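Local coordinates for acyl-coenzyme A oxidase 1 (Yarrowia lipolytica, PDB 5Y9D), which catalyses the FAD-dependent oxidation of acyl-CoA to (2E)-enoyl-CoA in peroxisomal fatty acid beta-oxidation, passing electrons to oxygen to form hydrogen peroxide, at residues V313-D318 against C461-D466; A307-R312 against K380-T385. One frame throughout, in Å; residues are numbered along the deposited sequence.

Contact 1: V313-D318 against C461-D466; sequences VSMIAD and CTWEGD. With FAD (flavin-adenine dinucleotide), chain C.
Two donors meet at D466 OD2: the ribose hydroxyl of FAD, whose O2B gives a hydrogen bond of 2.6 Å to it, and, more weakly, the backbone N of V469. D466 is the N-cap of helix 467-486, so one carboxylate oxygen serves cofactor and helix start together. Earlier in the same loop T462 O lies 3.3 Å from FAD C4', and the indole of W463 turns its benzene edge to the flavin, CE3 standing 3.2 Å from FAD C6. Because the two ring planes are nearly perpendicular, this is an edge-to-face approach over the dimethylbenzene end of the isoalloxazine. The indole's other end meets helix 306-334 through M315, whose CE comes in obliquely to 3.4 Å from W463 NE1, a nitrogen that also holds a weak hydrogen bond to Q460 OE1. This is a Met-aromatic contact: M315 SD is 5.0 Å from the centroid of the five-membered ring and in the plane of the ring. The bend at chi3 (-143°) sets the same CE against E464, 3.2 Å from its CD and close to both carboxylate oxygens. E464 is probably the proton acceptor, as in related enzymes, which would make M315 a second-shell neighbour. A valine in place of W463 would remove the edges that meet the flavin and M315, and the thioether would probably be freer to turn and the flavin face less closely held there. K421 NZ of helix 400-437 is hydrogen-bonded to W463 O and G465 O, while helix 122-142 packs against W463 and E464.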
loop_
_atom_site.group_PDB
_atom_site.type_symbol
_atom_site.label_atom_id
_atom_site.label_comp_id
_atom_site.label_asym_id
_atom_site.label_seq_id
_atom_site.Cartn_x
_atom_site.Cartn_y
_atom_site.Cartn_z
ATOM N N VAL A 313 7.591 -7.268 -19.547
ATOM C CA VAL A 313 8.926 -6.710 -19.750
ATOM C C VAL A 313 8.912 -5.216 -19.563
ATOM O O VAL A 313 9.768 -4.650 -18.867
ATOM C CB VAL A 313 9.458 -7.037 -21.161
ATOM C CG1 VAL A 313 10.594 -6.102 -21.565
ATOM C CG2 VAL A 313 9.903 -8.483 -21.224
ATOM N N SER A 314 7.923 -4.564 -20.162
ATOM C CA SER A 314 7.784 -3.121 -19.979
ATOM C C SER A 314 7.484 -2.766 -18.516
ATOM O O SER A 314 7.866 -1.707 -18.063
ATOM C CB SER A 314 6.724 -2.548 -20.914
ATOM O OG SER A 314 7.026 -1.195 -21.195
ATOM N N MET A 315 6.837 -3.662 -17.771
ATOM C CA MET A 315 6.609 -3.438 -16.320
ATOM C C MET A 315 7.838 -3.510 -15.391
ATOM O O MET A 315 7.787 -3.003 -14.256
ATOM C CB MET A 315 5.527 -4.364 -15.805
ATOM C CG MET A 315 4.155 -3.867 -16.189
ATOM S SD MET A 315 2.883 -5.086 -15.871
ATOM C CE MET A 315 1.822 -4.796 -17.271
ATOM N N ILE A 316 8.926 -4.124 -15.848
ATOM C CA ILE A 316 10.117 -4.151 -15.050
ATOM C C ILE A 316 10.691 -2.720 -15.064
ATOM O O ILE A 316 11.141 -2.217 -14.049
ATOM C CB ILE A 316 11.125 -5.203 -15.526
ATOM C CG1 ILE A 316 10.508 -6.602 -15.533
ATOM C CG2 ILE A 316 12.316 -5.283 -14.594
ATOM C CD1 ILE A 316 11.140 -7.516 -16.565
ATOM N N ALA A 317 10.610 -2.055 -16.197
ATOM C CA ALA A 317 11.108 -0.691 -16.333
ATOM C C ALA A 317 10.233 0.291 -15.584
ATOM O O ALA A 317 10.751 1.163 -14.898
ATOM C CB ALA A 317 11.200 -0.306 -17.806
ATOM N N ASP A 318 8.910 0.170 -15.711
ATOM C CA ASP A 318 8.036 1.048 -14.948
ATOM C C ASP A 318 8.451 1.002 -13.506
ATOM O O ASP A 318 8.615 2.034 -12.897
ATOM C CB ASP A 318 6.555 0.674 -15.023
ATOM C CG ASP A 318 6.025 0.599 -16.428
ATOM O OD1 ASP A 318 6.560 1.303 -17.314
ATOM O OD2 ASP A 318 5.068 -0.188 -16.630
ATOM N N CYS A 461 0.570 -5.003 -10.070
ATOM C CA CYS A 461 0.809 -6.234 -9.350
ATOM C C CYS A 461 -0.281 -7.250 -9.582
ATOM O O CYS A 461 -0.220 -8.345 -9.079
ATOM C CB CYS A 461 0.917 -5.968 -7.860
ATOM S SG CYS A 461 2.258 -4.898 -7.371
ATOM N N THR A 462 -1.314 -6.838 -10.297
ATOM C CA THR A 462 -2.480 -7.661 -10.536
ATOM C C THR A 462 -2.703 -8.023 -11.986
ATOM O O THR A 462 -2.980 -9.149 -12.299
ATOM C CB THR A 462 -3.719 -6.927 -10.015
ATOM O OG1 THR A 462 -3.583 -6.736 -8.611
ATOM C CG2 THR A 462 -4.977 -7.680 -10.305
ATOM N N TRP A 463 -2.647 -7.036 -12.858
ATOM C CA TRP A 463 -2.953 -7.226 -14.265
ATOM C C TRP A 463 -1.805 -7.730 -15.108
ATOM O O TRP A 463 -0.665 -7.641 -14.724
ATOM C CB TRP A 463 -3.590 -5.984 -14.872
ATOM C CG TRP A 463 -2.655 -4.867 -15.128
ATOM C CD1 TRP A 463 -1.312 -4.918 -15.131
ATOM C CD2 TRP A 463 -3.005 -3.513 -15.409
ATOM N NE1 TRP A 463 -0.793 -3.698 -15.408
ATOM C CE2 TRP A 463 -1.816 -2.810 -15.586
ATOM C CE3 TRP A 463 -4.212 -2.834 -15.539
ATOM C CZ2 TRP A 463 -1.793 -1.454 -15.872
ATOM C CZ3 TRP A 463 -4.186 -1.502 -15.833
ATOM C CH2 TRP A 463 -2.988 -0.822 -15.994
ATOM N N GLU A 464 -2.130 -8.248 -16.278
ATOM C CA GLU A 464 -1.155 -8.917 -17.110
ATOM C C GLU A 464 -0.411 -10.012 -16.332
ATOM O O GLU A 464 0.819 -10.163 -16.452
ATOM C CB GLU A 464 -0.171 -7.910 -17.645
ATOM C CG GLU A 464 -0.751 -6.909 -18.611
ATOM C CD GLU A 464 0.279 -6.448 -19.604
ATOM O OE1 GLU A 464 1.359 -7.098 -19.654
ATOM O OE2 GLU A 464 0.008 -5.454 -20.320
ATOM N N GLY A 465 -1.188 -10.762 -15.537
ATOM C CA GLY A 465 -0.698 -11.775 -14.643
ATOM C C GLY A 465 -0.724 -11.308 -13.205
ATOM O O GLY A 465 -0.010 -10.382 -12.840
ATOM N N ASP A 466 -1.550 -11.956 -12.393
ATOM C CA ASP A 466 -1.561 -11.762 -10.960
ATOM C C ASP A 466 -0.193 -12.188 -10.455
ATOM O O ASP A 466 0.313 -13.252 -10.803
ATOM C CB ASP A 466 -2.647 -12.640 -10.336
ATOM C CG ASP A 466 -2.640 -12.604 -8.804
ATOM O OD1 ASP A 466 -3.212 -11.645 -8.246
ATOM O OD2 ASP A 466 -2.093 -13.535 -8.167
HETATM P PA FAD C . -8.000 -14.591 -10.083
HETATM O O1A FAD C . -9.434 -14.811 -9.880
HETATM O O2A FAD C . -7.225 -15.401 -11.027
HETATM O O5B FAD C . -7.304 -14.694 -8.683
HETATM C C5B FAD C . -7.879 -14.263 -7.464
HETATM C C4B FAD C . -6.917 -14.522 -6.317
HETATM O O4B FAD C . -6.729 -15.917 -6.152
HETATM C C3B FAD C . -5.551 -13.948 -6.592
HETATM O O3B FAD C . -5.045 -13.351 -5.416
HETATM C C2B FAD C . -4.679 -15.122 -6.920
HETATM O O2B FAD C . -3.376 -14.905 -6.423
HETATM C C1B FAD C . -5.362 -16.266 -6.218
HETATM N N9A FAD C . -5.184 -17.484 -7.015
HETATM C C8A FAD C . -5.673 -17.704 -8.228
HETATM N N7A FAD C . -5.316 -18.908 -8.674
HETATM C C5A FAD C . -4.577 -19.486 -7.730
HETATM C C6A FAD C . -3.870 -20.770 -7.552
HETATM N N6A FAD C . -3.885 -21.714 -8.499
HETATM N N1A FAD C . -3.219 -20.968 -6.410
HETATM C C2A FAD C . -3.193 -20.050 -5.461
HETATM N N3A FAD C . -3.798 -18.871 -5.548
HETATM C C4A FAD C . -4.493 -18.535 -6.639
HETATM N N1 FAD C . -7.854 -7.668 -18.624
HETATM C C2 FAD C . -7.863 -7.582 -19.952
HETATM O O2 FAD C . -7.972 -8.611 -20.604
HETATM N N3 FAD C . -7.762 -6.429 -20.594
HETATM C C4 FAD C . -7.638 -5.278 -19.965
HETATM O O4 FAD C . -7.550 -4.222 -20.573
HETATM C C4X FAD C . -7.615 -5.284 -18.507
HETATM N N5 FAD C . -7.492 -4.162 -17.817
HETATM C C5X FAD C . -7.488 -4.195 -16.494
HETATM C C6 FAD C . -7.385 -3.014 -15.817
HETATM C C7 FAD C . -7.380 -3.008 -14.459
HETATM C C7M FAD C . -7.239 -1.697 -13.748
HETATM C C8 FAD C . -7.483 -4.289 -13.727
HETATM C C8M FAD C . -7.477 -4.341 -12.234
HETATM C C9 FAD C . -7.588 -5.471 -14.404
HETATM C C9A FAD C . -7.603 -5.469 -15.767
HETATM N N10 FAD C . -7.721 -6.663 -16.475
HETATM C C10 FAD C . -7.734 -6.587 -17.858
HETATM C "C1'" FAD C . -7.843 -7.948 -15.800
HETATM C "C2'" FAD C . -6.581 -8.347 -15.054
HETATM O "O2'" FAD C . -5.626 -8.882 -15.946
HETATM C "C3'" FAD C . -6.942 -9.370 -14.004
HETATM O "O3'" FAD C . -7.276 -8.660 -12.829
HETATM C "C4'" FAD C . -5.802 -10.287 -13.643
HETATM O "O4'" FAD C . -5.534 -11.181 -14.713
HETATM C "C5'" FAD C . -6.136 -11.069 -12.384
HETATM O "O5'" FAD C . -7.201 -11.948 -12.650
HETATM P P FAD C . -8.350 -12.271 -11.629
HETATM O O1P FAD C . -8.823 -11.063 -10.986
HETATM O O2P FAD C . -9.268 -13.117 -12.393
HETATM O O3P FAD C . -7.691 -13.092 -10.462
#

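Contact 2: A307-R312 against K380-T385; sequences ALIRGR and KTWIET
Running in roughly opposite directions, the helical segments A307-R312 and K380-T385 come closest at R310 and W382, whose CA atoms are 6.8 Å apart. W382 CG is anti to its own backbone N (chi1 159°), which sends the indole out from helix 355-391 to lie against helix 306-334. R310 covers one face of it: CB makes a CH-pi contact 3.6 Å from the centroid of the six-membered ring, 20° off the normal. The chain then continues over the rim, with R310 CG 3.6 Å from W382 CZ2. Packing reaches the main chain as well, since R310 N lies 3.5 Å from W382 CZ3. Both helices belong to the C-alpha1 region, the helical part that follows the beta domain in the acyl-CoA oxidase and dehydrogenase fold, and here the indole lies between them, against R310 and I309. I309 adds an apolar touch, its CB 4.0 Å from W382 CZ3, and also packs on L413 of helix 400-437. The charged end of R310 takes no part in the CH-pi contact. CB, CG and CD lie against the ring, while the bend at chi3 takes the guanidinium away, its plane 87° from the indole. NH2 of that group is hydrogen-bonded to S110 OG on helix 107-118, and NE makes a weak bond to N133 OD1 on helix 122-142.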
loop_
_atom_site.group_PDB
_atom_site.type_symbol
_atom_site.label_atom_id
_atom_site.label_comp_id
_atom_site.label_asym_id
_atom_site.label_seq_id
_atom_site.Cartn_x
_atom_site.Cartn_y
_atom_site.Cartn_z
ATOM N N ALA A 307 1.543 -10.908 -26.749
ATOM C CA ALA A 307 1.491 -9.462 -26.428
ATOM C C ALA A 307 1.670 -9.169 -24.930
ATOM O O ALA A 307 2.198 -8.112 -24.549
ATOM C CB ALA A 307 0.179 -8.850 -26.930
ATOM N N LEU A 308 1.241 -10.120 -24.096
ATOM C CA LEU A 308 1.351 -9.987 -22.647
ATOM C C LEU A 308 2.790 -9.978 -22.162
ATOM O O LEU A 308 3.088 -9.351 -21.144
ATOM C CB LEU A 308 0.569 -11.094 -21.942
ATOM C CG LEU A 308 -0.959 -11.057 -22.170
ATOM C CD1 LEU A 308 -1.676 -12.162 -21.386
ATOM C CD2 LEU A 308 -1.529 -9.684 -21.824
ATOM N N ILE A 309 3.675 -10.668 -22.883
ATOM C CA ILE A 309 5.064 -10.749 -22.481
ATOM C C ILE A 309 5.655 -9.376 -22.694
ATOM O O ILE A 309 6.370 -8.886 -21.829
ATOM C CB ILE A 309 5.894 -11.805 -23.250
ATOM C CG1 ILE A 309 5.247 -13.200 -23.202
ATOM C CG2 ILE A 309 7.294 -11.945 -22.651
ATOM C CD1 ILE A 309 5.784 -14.146 -24.277
ATOM N N ARG A 310 5.337 -8.730 -23.815
ATOM C CA ARG A 310 5.889 -7.388 -24.067
ATOM C C ARG A 310 5.743 -6.494 -22.837
ATOM O O ARG A 310 6.714 -5.897 -22.388
ATOM C CB ARG A 310 5.222 -6.695 -25.264
ATOM C CG ARG A 310 5.856 -5.362 -25.634
ATOM C CD ARG A 310 5.315 -4.780 -26.927
ATOM N NE ARG A 310 5.193 -3.318 -26.810
ATOM C CZ ARG A 310 5.768 -2.402 -27.601
ATOM N NH1 ARG A 310 6.530 -2.737 -28.651
ATOM N NH2 ARG A 310 5.566 -1.112 -27.343
ATOM N N GLY A 311 4.528 -6.402 -22.302
ATOM C CA GLY A 311 4.233 -5.460 -21.251
ATOM C C GLY A 311 4.677 -5.892 -19.872
ATOM O O GLY A 311 4.745 -5.058 -18.970
ATOM N N ARG A 312 4.910 -7.191 -19.677
ATOM C CA ARG A 312 5.503 -7.679 -18.440
ATOM C C ARG A 312 6.929 -7.196 -18.392
ATOM O O ARG A 312 7.402 -6.783 -17.338
ATOM C CB ARG A 312 5.508 -9.200 -18.359
ATOM C CG ARG A 312 4.201 -9.761 -17.909
ATOM C CD ARG A 312 4.235 -11.264 -17.767
ATOM N NE ARG A 312 2.844 -11.692 -17.661
ATOM C CZ ARG A 312 2.179 -12.375 -18.573
ATOM N NH1 ARG A 312 2.775 -12.802 -19.672
ATOM N NH2 ARG A 312 0.905 -12.651 -18.363
ATOM N N LYS A 380 16.355 -6.182 -23.841
ATOM C CA LYS A 380 17.252 -6.610 -24.926
ATOM C C LYS A 380 16.781 -7.943 -25.495
ATOM O O LYS A 380 16.851 -8.153 -26.693
ATOM C CB LYS A 380 18.712 -6.737 -24.437
ATOM C CG LYS A 380 19.761 -6.582 -25.532
ATOM C CD LYS A 380 19.982 -5.107 -25.907
ATOM C CE LYS A 380 20.792 -4.904 -27.202
ATOM N NZ LYS A 380 20.699 -3.524 -27.781
ATOM N N THR A 381 16.276 -8.826 -24.631
ATOM C CA THR A 381 15.813 -10.147 -25.062
ATOM C C THR A 381 14.444 -10.099 -25.745
ATOM O O THR A 381 14.276 -10.720 -26.784
ATOM C CB THR A 381 15.818 -11.161 -23.916
ATOM O OG1 THR A 381 17.126 -11.199 -23.331
ATOM C CG2 THR A 381 15.464 -12.521 -24.419
ATOM N N TRP A 382 13.487 -9.338 -25.209
ATOM C CA TRP A 382 12.198 -9.174 -25.896
ATOM C C TRP A 382 12.383 -8.632 -27.322
ATOM O O TRP A 382 11.750 -9.123 -28.260
ATOM C CB TRP A 382 11.228 -8.242 -25.152
ATOM C CG TRP A 382 10.180 -7.719 -26.093
ATOM C CD1 TRP A 382 10.233 -6.569 -26.861
ATOM C CD2 TRP A 382 8.968 -8.364 -26.432
ATOM N NE1 TRP A 382 9.112 -6.464 -27.644
ATOM C CE2 TRP A 382 8.313 -7.552 -27.400
ATOM C CE3 TRP A 382 8.363 -9.551 -26.016
ATOM C CZ2 TRP A 382 7.080 -7.891 -27.946
ATOM C CZ3 TRP A 382 7.131 -9.891 -26.555
ATOM C CH2 TRP A 382 6.497 -9.059 -27.512
ATOM N N ILE A 383 13.218 -7.608 -27.481
ATOM C CA ILE A 383 13.359 -6.967 -28.773
ATOM C C ILE A 383 14.075 -7.904 -29.740
ATOM O O ILE A 383 13.707 -7.980 -30.923
ATOM C CB ILE A 383 14.073 -5.602 -28.675
ATOM C CG1 ILE A 383 13.153 -4.612 -27.950
ATOM C CG2 ILE A 383 14.449 -5.083 -30.067
ATOM C CD1 ILE A 383 13.463 -3.153 -28.188
ATOM N N GLU A 384 15.077 -8.620 -29.229
ATOM C CA GLU A 384 15.791 -9.626 -30.017
ATOM C C GLU A 384 14.873 -10.794 -30.381
ATOM O O GLU A 384 14.819 -11.222 -31.533
ATOM C CB GLU A 384 17.020 -10.140 -29.248
ATOM C CG GLU A 384 17.643 -11.434 -29.783
ATOM C CD GLU A 384 17.081 -12.708 -29.147
ATOM O OE1 GLU A 384 16.899 -13.713 -29.879
ATOM O OE2 GLU A 384 16.826 -12.712 -27.918
ATOM N N THR A 385 14.152 -11.309 -29.397
ATOM C CA THR A 385 13.402 -12.530 -29.597
ATOM C C THR A 385 12.245 -12.354 -30.590
ATOM O O THR A 385 11.986 -13.256 -31.379
ATOM C CB THR A 385 12.888 -13.104 -28.264
ATOM O OG1 THR A 385 12.786 -14.529 -28.365
ATOM C CG2 THR A 385 11.518 -12.506 -27.889
#

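How the contacts relate
Helix 306-334 serves both contacts, presenting successive turns to different partners: residues 307-312 to helix 355-391 and residues 313-318 to the loop before helix 467-486. Contact 1 lies near the centre of the chain, against the cofactor, and combines a thioether and an indole edge with one acid that binds FAD and another, probably the proton acceptor. Contact 2 sits farther out, is only partly buried, and relies on aliphatic carbon against an indole face; its I309 side chain is about 14 Å from FAD. The centres of the two contacts are about 12 Å apart, yet they touch: R312 NE probably donates a hydrogen bond to E464 O, at 2.8 Å, tying that acid's loop to A307-R312.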